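Local coordinates for protein exonuclease VapC9 (Pyrobaculum aerophilum, PDB 1V8P) that acts as a slow, probably magnesium-dependent exonuclease on single-stranded DNA and is probably a ribonuclease toxin of a toxin-antitoxin system, at residues D102-V107 with Y116-A121; V32-L37 with I61-N66; Q134-L139 with A145-T150; V109-T114 with V123-G128. The protein carries 1 engineered substitution. All blocks are in the same frame, centred on the assembly; numbering follows the deposited sequence.

Contact 1: residues D102-V107 with Y116-A121; sequences DEVLRV and YDASYA
The flat group met here is a peptide unit rather than a ring: CG1 of Val104 sits over one face of the Ala118–Ser119 amide, 3.7 Å from Ala118 C and 3.6 Å from Ser119 N. It belongs to a helix pair of the PIN domain in which segments 102-107 and 116-121, on helices 101-111 and 115-127, cross at 107°, the two local axes approaching to 8.3 Å. Small residues on the second helix permit this, because Ala118 and Ser119 let the valine methyl reach the backbone itself. The methyl is turned that way by its torsion, CG1 trans to the Val104 nitrogen (chi1 175°), while CG2 leans over Ser119 CA. Ser119 OG also lies near Val104 CG1, yet its hydrogen bond goes to Phe115 O in its own helix. No hydrogen bond joins the two segments, and all five touching residues are buried. Asp117, whose side chain leads away from the valines, belongs to the predicted magnesium site, and Tyr120 packs on Asp33. One turn on from Val104, Val107 CG1 meets methyls instead, 3.9 Å from Ala118 CB and 4.3 Å from Ala121 CB.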
# COMPACT_ATOMS: atom_id res chain seq x y z
N ASP C 102 -9.07 5.46 18.44
CA ASP C 102 -8.02 5.28 19.45
C ASP C 102 -7.82 3.84 19.96
O ASP C 102 -6.68 3.39 20.10
CB ASP C 102 -8.26 6.24 20.62
CG ASP C 102 -9.58 6.00 21.34
OD1 ASP C 102 -10.60 5.68 20.68
OD2 ASP C 102 -9.60 6.15 22.57
N GLU C 103 -8.90 3.12 20.21
CA GLU C 103 -8.81 1.73 20.65
C GLU C 103 -8.06 0.93 19.60
O GLU C 103 -7.07 0.26 19.90
CB GLU C 103 -10.20 1.13 20.83
CG GLU C 103 -11.04 1.80 21.89
CD GLU C 103 -10.67 1.38 23.29
OE1 GLU C 103 -9.50 1.57 23.69
OE2 GLU C 103 -11.58 0.86 23.99
N VAL C 104 -8.56 0.99 18.38
CA VAL C 104 -7.95 0.27 17.27
C VAL C 104 -6.48 0.61 17.11
O VAL C 104 -5.64 -0.29 16.96
CB VAL C 104 -8.69 0.56 15.94
CG1 VAL C 104 -7.97 -0.10 14.77
CG2 VAL C 104 -10.12 0.06 16.04
N LEU C 105 -6.14 1.90 17.15
CA LEU C 105 -4.74 2.30 16.99
C LEU C 105 -3.90 1.58 18.02
O LEU C 105 -2.81 1.10 17.73
CB LEU C 105 -4.57 3.80 17.17
CG LEU C 105 -3.45 4.50 16.39
CD1 LEU C 105 -2.99 5.70 17.21
CD2 LEU C 105 -2.28 3.57 16.09
N ARG C 106 -4.42 1.48 19.24
CA ARG C 106 -3.68 0.83 20.29
C ARG C 106 -3.47 -0.65 19.98
O ARG C 106 -2.37 -1.16 20.16
CB ARG C 106 -4.35 0.99 21.65
CG ARG C 106 -3.40 0.63 22.78
CD ARG C 106 -3.93 0.99 24.12
NE ARG C 106 -5.13 0.24 24.44
CZ ARG C 106 -5.68 0.18 25.65
NH1 ARG C 106 -5.12 0.85 26.66
NH2 ARG C 106 -6.78 -0.53 25.85
N VAL C 107 -4.53 -1.32 19.51
CA VAL C 107 -4.41 -2.74 19.16
C VAL C 107 -3.40 -2.88 18.03
O VAL C 107 -2.61 -3.82 18.01
CB VAL C 107 -5.77 -3.34 18.71
CG1 VAL C 107 -5.54 -4.66 17.95
CG2 VAL C 107 -6.65 -3.60 19.94
N TYR C 116 -5.79 -1.17 9.54
CA TYR C 116 -6.91 -1.83 8.88
C TYR C 116 -7.17 -3.19 9.49
O TYR C 116 -8.28 -3.45 9.93
CB TYR C 116 -6.66 -1.96 7.38
CG TYR C 116 -6.65 -0.64 6.67
CD1 TYR C 116 -7.80 0.11 6.55
CD2 TYR C 116 -5.47 -0.12 6.13
CE1 TYR C 116 -7.80 1.36 5.90
CE2 TYR C 116 -5.46 1.13 5.48
CZ TYR C 116 -6.63 1.86 5.37
OH TYR C 116 -6.65 3.08 4.71
N ASP C 117 -6.16 -4.05 9.54
CA ASP C 117 -6.32 -5.37 10.14
C ASP C 117 -6.70 -5.28 11.64
O ASP C 117 -7.44 -6.11 12.12
CB ASP C 117 -5.03 -6.19 9.96
CG ASP C 117 -4.83 -6.68 8.52
OD1 ASP C 117 -3.68 -7.03 8.15
OD2 ASP C 117 -5.82 -6.73 7.74
N ALA C 118 -6.22 -4.27 12.35
CA ALA C 118 -6.53 -4.12 13.78
C ALA C 118 -7.99 -3.76 14.00
O ALA C 118 -8.53 -4.01 15.09
CB ALA C 118 -5.64 -3.08 14.43
N SER C 119 -8.62 -3.15 13.00
CA SER C 119 -10.03 -2.79 13.12
C SER C 119 -10.82 -4.09 13.28
O SER C 119 -11.79 -4.17 14.06
CB SER C 119 -10.48 -2.03 11.87
OG SER C 119 -9.85 -0.76 11.78
N TYR C 120 -10.39 -5.12 12.56
CA TYR C 120 -11.05 -6.42 12.62
C TYR C 120 -10.82 -7.16 13.95
O TYR C 120 -11.76 -7.69 14.53
CB TYR C 120 -10.59 -7.28 11.45
CG TYR C 120 -11.12 -6.77 10.15
CD1 TYR C 120 -10.36 -5.92 9.33
CD2 TYR C 120 -12.42 -7.10 9.73
CE1 TYR C 120 -10.87 -5.42 8.15
CE2 TYR C 120 -12.94 -6.61 8.55
CZ TYR C 120 -12.16 -5.77 7.75
OH TYR C 120 -12.67 -5.30 6.56
N ALA C 121 -9.58 -7.18 14.42
CA ALA C 121 -9.23 -7.84 15.66
C ALA C 121 -10.00 -7.21 16.82
O ALA C 121 -10.59 -7.91 17.65
CB ALA C 121 -7.71 -7.73 15.91

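Contact 2: residues V32-L37 with I61-N66; sequences VDASAL and IYEAGN
Glu63 turns its CG away from its own carbonyl carbon (chi1 -74°) and then runs straight through chi2 (-178°), a course that carries its carboxylate past the methyl of Ala34. That methyl is touched twice, by Glu63 CB at 3.4 Å from Ala34 CB and by Glu63 OE2 at 3.5 Å from the same Ala34 CB. The carboxylate takes its hydrogen bond from outside the pair, OE2 meeting Tyr120 OH of helix 115-127. From the next turn, Leu37 stretches across, CG trans to its nitrogen (chi1 -176°), so that CD1 reaches Ala64 CB at 4.3 Å. Leu86 of helix 79-91 touches both Leu37 and Ala64, which seals this end of the contact with an apolar layer.

What places Ala34 is the start of helix 34-40. Asp33 is its N-cap: OD1 accepts from Ala36 N at 2.9 Å, nearly in line with its C–O bond, and takes Ser35 OG at 3.1 Å on the syn side. The other oxygen, OD2, is tied to Thr133 OG1, and bonds at both oxygens should limit rotation of the carboxylate. An aspartate at the end of the first strand is characteristic of the acidic site of PIN domains, and Asp33 is accordingly a predicted magnesium ligand.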
# COMPACT_ATOMS: atom_id res chain seq x y z
N VAL C 32 -16.58 -11.04 9.27
CA VAL C 32 -15.83 -11.45 8.08
C VAL C 32 -15.00 -10.32 7.50
O VAL C 32 -15.49 -9.21 7.37
CB VAL C 32 -16.80 -11.96 6.98
CG1 VAL C 32 -16.04 -12.33 5.75
CG2 VAL C 32 -17.59 -13.15 7.49
N ASP C 33 -13.74 -10.59 7.17
CA ASP C 33 -12.90 -9.53 6.60
C ASP C 33 -12.74 -9.67 5.07
O ASP C 33 -13.20 -10.65 4.47
CB ASP C 33 -11.54 -9.46 7.33
CG ASP C 33 -10.50 -10.42 6.76
OD1 ASP C 33 -10.85 -11.33 5.99
OD2 ASP C 33 -9.32 -10.24 7.12
N ALA C 34 -12.12 -8.67 4.45
CA ALA C 34 -11.95 -8.65 3.01
C ALA C 34 -11.37 -9.92 2.41
O ALA C 34 -11.88 -10.42 1.41
CB ALA C 34 -11.11 -7.44 2.60
N SER C 35 -10.30 -10.45 3.01
CA SER C 35 -9.72 -11.66 2.46
C SER C 35 -10.68 -12.84 2.53
O SER C 35 -10.72 -13.66 1.62
CB SER C 35 -8.41 -12.01 3.16
OG SER C 35 -8.63 -12.71 4.36
N ALA C 36 -11.45 -12.93 3.62
CA ALA C 36 -12.41 -14.03 3.78
C ALA C 36 -13.60 -13.83 2.85
O ALA C 36 -14.02 -14.76 2.14
CB ALA C 36 -12.90 -14.10 5.22
N LEU C 37 -14.15 -12.62 2.90
CA LEU C 37 -15.28 -12.24 2.07
C LEU C 37 -14.96 -12.65 0.64
O LEU C 37 -15.78 -13.25 -0.05
CB LEU C 37 -15.50 -10.72 2.17
CG LEU C 37 -16.68 -10.03 1.48
CD1 LEU C 37 -16.49 -10.04 -0.02
CD2 LEU C 37 -17.96 -10.71 1.88
N ILE C 61 -16.22 -3.16 2.62
CA ILE C 61 -16.73 -2.79 1.31
C ILE C 61 -15.62 -2.23 0.44
O ILE C 61 -15.43 -2.65 -0.70
CB ILE C 61 -17.87 -1.75 1.45
CG1 ILE C 61 -19.08 -2.42 2.13
CG2 ILE C 61 -18.23 -1.16 0.10
CD1 ILE C 61 -20.01 -1.46 2.85
N TYR C 62 -14.86 -1.29 0.98
CA TYR C 62 -13.77 -0.67 0.24
C TYR C 62 -12.60 -1.62 -0.02
O TYR C 62 -12.02 -1.63 -1.10
CB TYR C 62 -13.27 0.57 0.99
CG TYR C 62 -14.37 1.55 1.25
CD1 TYR C 62 -15.26 1.37 2.30
CD2 TYR C 62 -14.58 2.63 0.39
CE1 TYR C 62 -16.35 2.23 2.49
CE2 TYR C 62 -15.66 3.49 0.56
CZ TYR C 62 -16.54 3.29 1.61
OH TYR C 62 -17.61 4.14 1.76
N GLU C 63 -12.25 -2.44 0.97
CA GLU C 63 -11.16 -3.39 0.78
C GLU C 63 -11.46 -4.42 -0.29
O GLU C 63 -10.58 -4.78 -1.04
CB GLU C 63 -10.83 -4.09 2.10
CG GLU C 63 -10.09 -3.20 3.06
CD GLU C 63 -9.73 -3.91 4.33
OE1 GLU C 63 -8.68 -3.57 4.90
OE2 GLU C 63 -10.50 -4.80 4.75
N ALA C 64 -12.70 -4.90 -0.34
CA ALA C 64 -13.06 -5.89 -1.37
C ALA C 64 -12.98 -5.18 -2.71
O ALA C 64 -12.47 -5.73 -3.68
CB ALA C 64 -14.47 -6.43 -1.15
N GLY C 65 -13.47 -3.94 -2.75
CA GLY C 65 -13.42 -3.17 -3.98
C GLY C 65 -12.00 -2.94 -4.47
O GLY C 65 -11.68 -3.16 -5.63
N ASN C 66 -11.13 -2.51 -3.57
CA ASN C 66 -9.75 -2.26 -3.92
C ASN C 66 -9.06 -3.51 -4.45
O ASN C 66 -8.16 -3.41 -5.28
CB ASN C 66 -9.00 -1.74 -2.69
CG ASN C 66 -7.72 -1.01 -3.06
OD1 ASN C 66 -6.62 -1.50 -2.81
ND2 ASN C 66 -7.87 0.18 -3.66

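Contact 3: residues Q134-L139 with A145-T150; sequences QDRELL and AIDVET
Leu139 and Gln134 make the innermost contacts with the segment 145-150. CD2 of Leu139 lies against the backbone that follows Ala145, 3.3 Å from Ile146 C, and also touches Ala145 CB at 4.2 Å. Gln134, bent at chi2 (65°), sends its amide across the Val148 side chain at about a right angle; its OE1 accepts a weak but fairly straight hydrogen bond from Val148 N (3.3 Å), the first amide of helix 148-156. Further out, Arg136 NH1 and Asp147 OD2 form a long salt bridge of 3.8 Å. The oxygen comes in at the edge of the guanidinium, near its plane, although the carboxylate as a whole is tilted 54° from it.

Both charged groups are positioned by their own segments. The guanidinium folds back so that NE and NH2 each give a weak bond to Gln134 O, and Leu139 CD1 covers part of one face. Asp147 is the N-cap of helix 148-156, its OD1 gripped by Thr150 N at 2.9 Å and by Thr150 OG1 at 2.7 Å. One layer beyond, Asp135, a predicted magnesium ligand, caps helix 136-141 through Glu137 N and forms a salt bridge with Arg73 of a third subunit.

The chemistry is thus one of modest polar links beside a leucine packed on backbone: Gln134 OE1 and Asp147 OD1 both accept from amides at the start of helix 148-156, where the helix dipole would probably favour them, and the long salt bridge of Arg136 probably adds a weak electrostatic attraction.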
# COMPACT_ATOMS: atom_id res chain seq x y z
N GLN C 134 -8.55 -14.73 6.12
CA GLN C 134 -7.74 -15.66 5.36
C GLN C 134 -6.27 -15.34 5.63
O GLN C 134 -5.39 -16.09 5.22
CB GLN C 134 -8.08 -15.53 3.88
CG GLN C 134 -7.93 -16.80 3.08
CD GLN C 134 -8.91 -17.87 3.50
OE1 GLN C 134 -9.81 -17.62 4.28
NE2 GLN C 134 -8.73 -19.07 2.99
N ASP C 135 -6.03 -14.23 6.34
CA ASP C 135 -4.68 -13.74 6.69
C ASP C 135 -4.07 -14.46 7.91
O ASP C 135 -4.54 -14.30 9.03
CB ASP C 135 -4.74 -12.21 6.94
CG ASP C 135 -3.39 -11.62 7.35
OD1 ASP C 135 -2.40 -12.36 7.48
OD2 ASP C 135 -3.31 -10.39 7.56
N ARG C 136 -3.01 -15.22 7.66
CA ARG C 136 -2.34 -15.98 8.72
C ARG C 136 -1.94 -15.13 9.92
O ARG C 136 -2.10 -15.54 11.07
CB ARG C 136 -1.09 -16.69 8.19
CG ARG C 136 -1.32 -17.62 6.99
CD ARG C 136 -2.43 -18.60 7.27
NE ARG C 136 -3.50 -18.51 6.28
CZ ARG C 136 -4.54 -19.34 6.26
NH1 ARG C 136 -4.64 -20.30 7.17
NH2 ARG C 136 -5.47 -19.21 5.32
N GLU C 137 -1.42 -13.94 9.67
CA GLU C 137 -1.00 -13.07 10.74
C GLU C 137 -2.21 -12.73 11.61
O GLU C 137 -2.13 -12.84 12.83
CB GLU C 137 -0.34 -11.82 10.15
CG GLU C 137 0.87 -11.26 10.91
CD GLU C 137 1.80 -12.34 11.48
OE1 GLU C 137 1.93 -13.43 10.89
OE2 GLU C 137 2.42 -12.07 12.53
N LEU C 138 -3.34 -12.37 11.01
CA LEU C 138 -4.53 -12.04 11.80
C LEU C 138 -5.02 -13.24 12.61
O LEU C 138 -5.36 -13.12 13.78
CB LEU C 138 -5.67 -11.55 10.91
CG LEU C 138 -6.04 -10.06 10.84
CD1 LEU C 138 -7.37 -9.95 10.11
CD2 LEU C 138 -6.14 -9.43 12.23
N LEU C 139 -5.06 -14.41 11.98
CA LEU C 139 -5.48 -15.61 12.66
C LEU C 139 -4.64 -15.78 13.92
O LEU C 139 -5.12 -16.18 14.97
CB LEU C 139 -5.30 -16.83 11.76
CG LEU C 139 -6.28 -17.00 10.60
CD1 LEU C 139 -5.64 -17.81 9.48
CD2 LEU C 139 -7.53 -17.69 11.11
N ALA C 145 -10.10 -16.53 16.11
CA ALA C 145 -10.20 -16.37 14.66
C ALA C 145 -10.02 -17.65 13.87
O ALA C 145 -9.18 -18.49 14.17
CB ALA C 145 -9.21 -15.33 14.18
N ILE C 146 -10.83 -17.79 12.83
CA ILE C 146 -10.80 -18.97 11.98
C ILE C 146 -10.69 -18.54 10.53
O ILE C 146 -10.85 -17.37 10.21
CB ILE C 146 -12.09 -19.78 12.13
CG1 ILE C 146 -13.28 -18.91 11.74
CG2 ILE C 146 -12.23 -20.27 13.56
CD1 ILE C 146 -14.61 -19.65 11.74
N ASP C 147 -10.39 -19.49 9.65
CA ASP C 147 -10.32 -19.18 8.24
C ASP C 147 -11.63 -19.63 7.61
O ASP C 147 -12.46 -20.25 8.29
CB ASP C 147 -9.14 -19.89 7.58
CG ASP C 147 -9.16 -21.37 7.81
OD1 ASP C 147 -10.24 -21.95 8.08
OD2 ASP C 147 -8.07 -21.96 7.70
N VAL C 148 -11.82 -19.32 6.33
CA VAL C 148 -13.05 -19.65 5.63
C VAL C 148 -13.45 -21.12 5.66
O VAL C 148 -14.62 -21.44 5.81
CB VAL C 148 -13.01 -19.15 4.18
CG1 VAL C 148 -14.18 -19.70 3.38
CG2 VAL C 148 -13.05 -17.63 4.17
N GLU C 149 -12.46 -22.00 5.53
CA GLU C 149 -12.72 -23.44 5.54
C GLU C 149 -13.33 -23.87 6.88
O GLU C 149 -14.29 -24.64 6.94
CB GLU C 149 -11.43 -24.21 5.31
CG GLU C 149 -11.62 -25.70 5.07
CD GLU C 149 -10.31 -26.47 5.01
OE1 GLU C 149 -10.25 -27.51 4.31
OE2 GLU C 149 -9.33 -26.04 5.67
N THR C 150 -12.74 -23.36 7.96
CA THR C 150 -13.21 -23.66 9.29
C THR C 150 -14.62 -23.12 9.46
O THR C 150 -15.47 -23.74 10.10
CB THR C 150 -12.29 -23.02 10.34
OG1 THR C 150 -10.96 -23.54 10.20
CG2 THR C 150 -12.81 -23.28 11.73

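Contact 4: residues V109-T114 with V123-G128; sequences VERGLT and VAESSG
A surface salt bridge joins two consecutive helices of the PIN domain here, near the C-terminal ends of helices 101-111 and 115-127. Arg111 and Glu125 approach from opposite directions and meet end-on: Arg111 NH1 gives to Glu125 OE2 and Arg111 NH2 to Glu125 OE1, both at 2.8 Å. This is the bidentate pairing of guanidinium with carboxylate. Each oxygen is used on its syn side and lies close to the guanidinium plane, though the nitrogens stand some 30-35° out of the carboxylate plane; the two planes are turned 25° apart. The long reach is built into the side chains, since Arg111 CA and Glu125 CA stand 13.3 Å apart; the Arg111 chain is fully extended from CG to NE, and Glu125 is extended beyond CG. Two bonds, one to each oxygen, hold both flat groups against rotation.

Just after the arginine, Gly112 leaves helical geometry with positive phi and turns the chain toward Thr114, the N-cap of the next helix. Lys141 NZ, from helix 136-141, bonds Arg111 O. In the loop after that helix, Thr142 packs on Glu125 and Lys143 N donates to Glu125 OE2, the oxygen that also accepts from Arg111 NH1.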
# COMPACT_ATOMS: atom_id res chain seq x y z
N VAL C 109 -0.74 -0.94 17.30
CA VAL C 109 0.59 -0.78 17.86
C VAL C 109 1.01 -1.99 18.70
O VAL C 109 2.11 -2.52 18.54
CB VAL C 109 0.65 0.49 18.75
CG1 VAL C 109 2.02 0.63 19.37
CG2 VAL C 109 0.31 1.72 17.92
N GLU C 110 0.12 -2.42 19.59
CA GLU C 110 0.41 -3.55 20.48
C GLU C 110 0.70 -4.88 19.83
O GLU C 110 1.66 -5.55 20.20
CB GLU C 110 -0.73 -3.73 21.48
CG GLU C 110 -0.69 -2.75 22.62
CD GLU C 110 -2.00 -2.69 23.39
OE1 GLU C 110 -2.07 -1.90 24.35
OE2 GLU C 110 -2.95 -3.43 23.02
N ARG C 111 -0.12 -5.28 18.86
CA ARG C 111 0.08 -6.56 18.19
C ARG C 111 0.85 -6.48 16.88
O ARG C 111 1.05 -7.49 16.20
CB ARG C 111 -1.27 -7.23 17.97
CG ARG C 111 -2.20 -7.06 19.16
CD ARG C 111 -3.51 -7.79 19.00
NE ARG C 111 -4.40 -7.56 20.13
CZ ARG C 111 -5.56 -8.17 20.29
NH1 ARG C 111 -5.98 -9.07 19.39
NH2 ARG C 111 -6.32 -7.90 21.35
N GLY C 112 1.31 -5.28 16.52
CA GLY C 112 2.04 -5.15 15.27
C GLY C 112 1.18 -5.50 14.06
O GLY C 112 1.51 -6.38 13.27
N LEU C 113 0.06 -4.80 13.93
CA LEU C 113 -0.86 -5.00 12.83
C LEU C 113 -1.07 -3.65 12.17
O LEU C 113 -0.77 -2.61 12.75
CB LEU C 113 -2.21 -5.49 13.33
CG LEU C 113 -2.36 -6.91 13.85
CD1 LEU C 113 -3.70 -7.02 14.55
CD2 LEU C 113 -2.25 -7.89 12.69
N THR C 114 -1.59 -3.66 10.94
CA THR C 114 -1.88 -2.42 10.25
C THR C 114 -3.14 -1.91 10.95
O THR C 114 -3.84 -2.69 11.60
CB THR C 114 -2.25 -2.65 8.79
OG1 THR C 114 -3.31 -3.61 8.72
CG2 THR C 114 -1.05 -3.12 7.99
N VAL C 123 -12.86 -5.34 16.83
CA VAL C 123 -14.30 -5.52 16.78
C VAL C 123 -14.71 -6.93 17.13
O VAL C 123 -15.69 -7.14 17.84
CB VAL C 123 -14.87 -5.18 15.40
CG1 VAL C 123 -16.38 -5.51 15.34
CG2 VAL C 123 -14.63 -3.73 15.11
N ALA C 124 -13.97 -7.90 16.61
CA ALA C 124 -14.29 -9.29 16.89
C ALA C 124 -14.16 -9.58 18.39
O ALA C 124 -15.11 -10.06 19.03
CB ALA C 124 -13.38 -10.21 16.09
N GLU C 125 -13.00 -9.26 18.95
CA GLU C 125 -12.75 -9.48 20.37
C GLU C 125 -13.61 -8.63 21.31
O GLU C 125 -14.01 -9.10 22.37
CB GLU C 125 -11.26 -9.29 20.68
CG GLU C 125 -10.41 -10.53 20.37
CD GLU C 125 -8.90 -10.31 20.55
OE1 GLU C 125 -8.50 -9.58 21.49
OE2 GLU C 125 -8.12 -10.89 19.76
N SER C 126 -13.91 -7.40 20.90
CA SER C 126 -14.73 -6.50 21.72
C SER C 126 -16.17 -6.92 21.78
O SER C 126 -16.86 -6.65 22.76
CB SER C 126 -14.69 -5.08 21.18
OG SER C 126 -13.52 -4.42 21.59
N SER C 127 -16.62 -7.58 20.73
CA SER C 127 -18.01 -8.00 20.65
C SER C 127 -18.20 -9.48 20.89
O SER C 127 -19.32 -9.97 20.87
CB SER C 127 -18.56 -7.66 19.27
OG SER C 127 -18.45 -6.27 19.01
N GLY C 128 -17.11 -10.20 21.14
CA GLY C 128 -17.25 -11.62 21.35
C GLY C 128 -17.78 -12.25 20.07
O GLY C 128 -18.74 -13.01 20.08

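Along the chain contact 2 comes first, contacts 1 and 4 follow with alternating segments, and contact 3 comes last. Contacts 1 and 4 share helices 101-111 and 115-127, with centres about 5 Å apart, the first a buried crossing and the second a surface bridge. The first segments of contacts 2 and 3 follow strands 30-32 and 130-132, neighbours in the parallel sheet, and the contact centres are about 14 Å apart. Contacts 1, 2 and 3 each carry one predicted magnesium ligand, Asp117, Asp33 and Asp135, consistent with one acidic site, where Asp117 and Asp135 come close. Contacts 1, 2 and 4 touch the second subunit, and contact 3 meets the third and fourth, so all lie near tetramer interfaces.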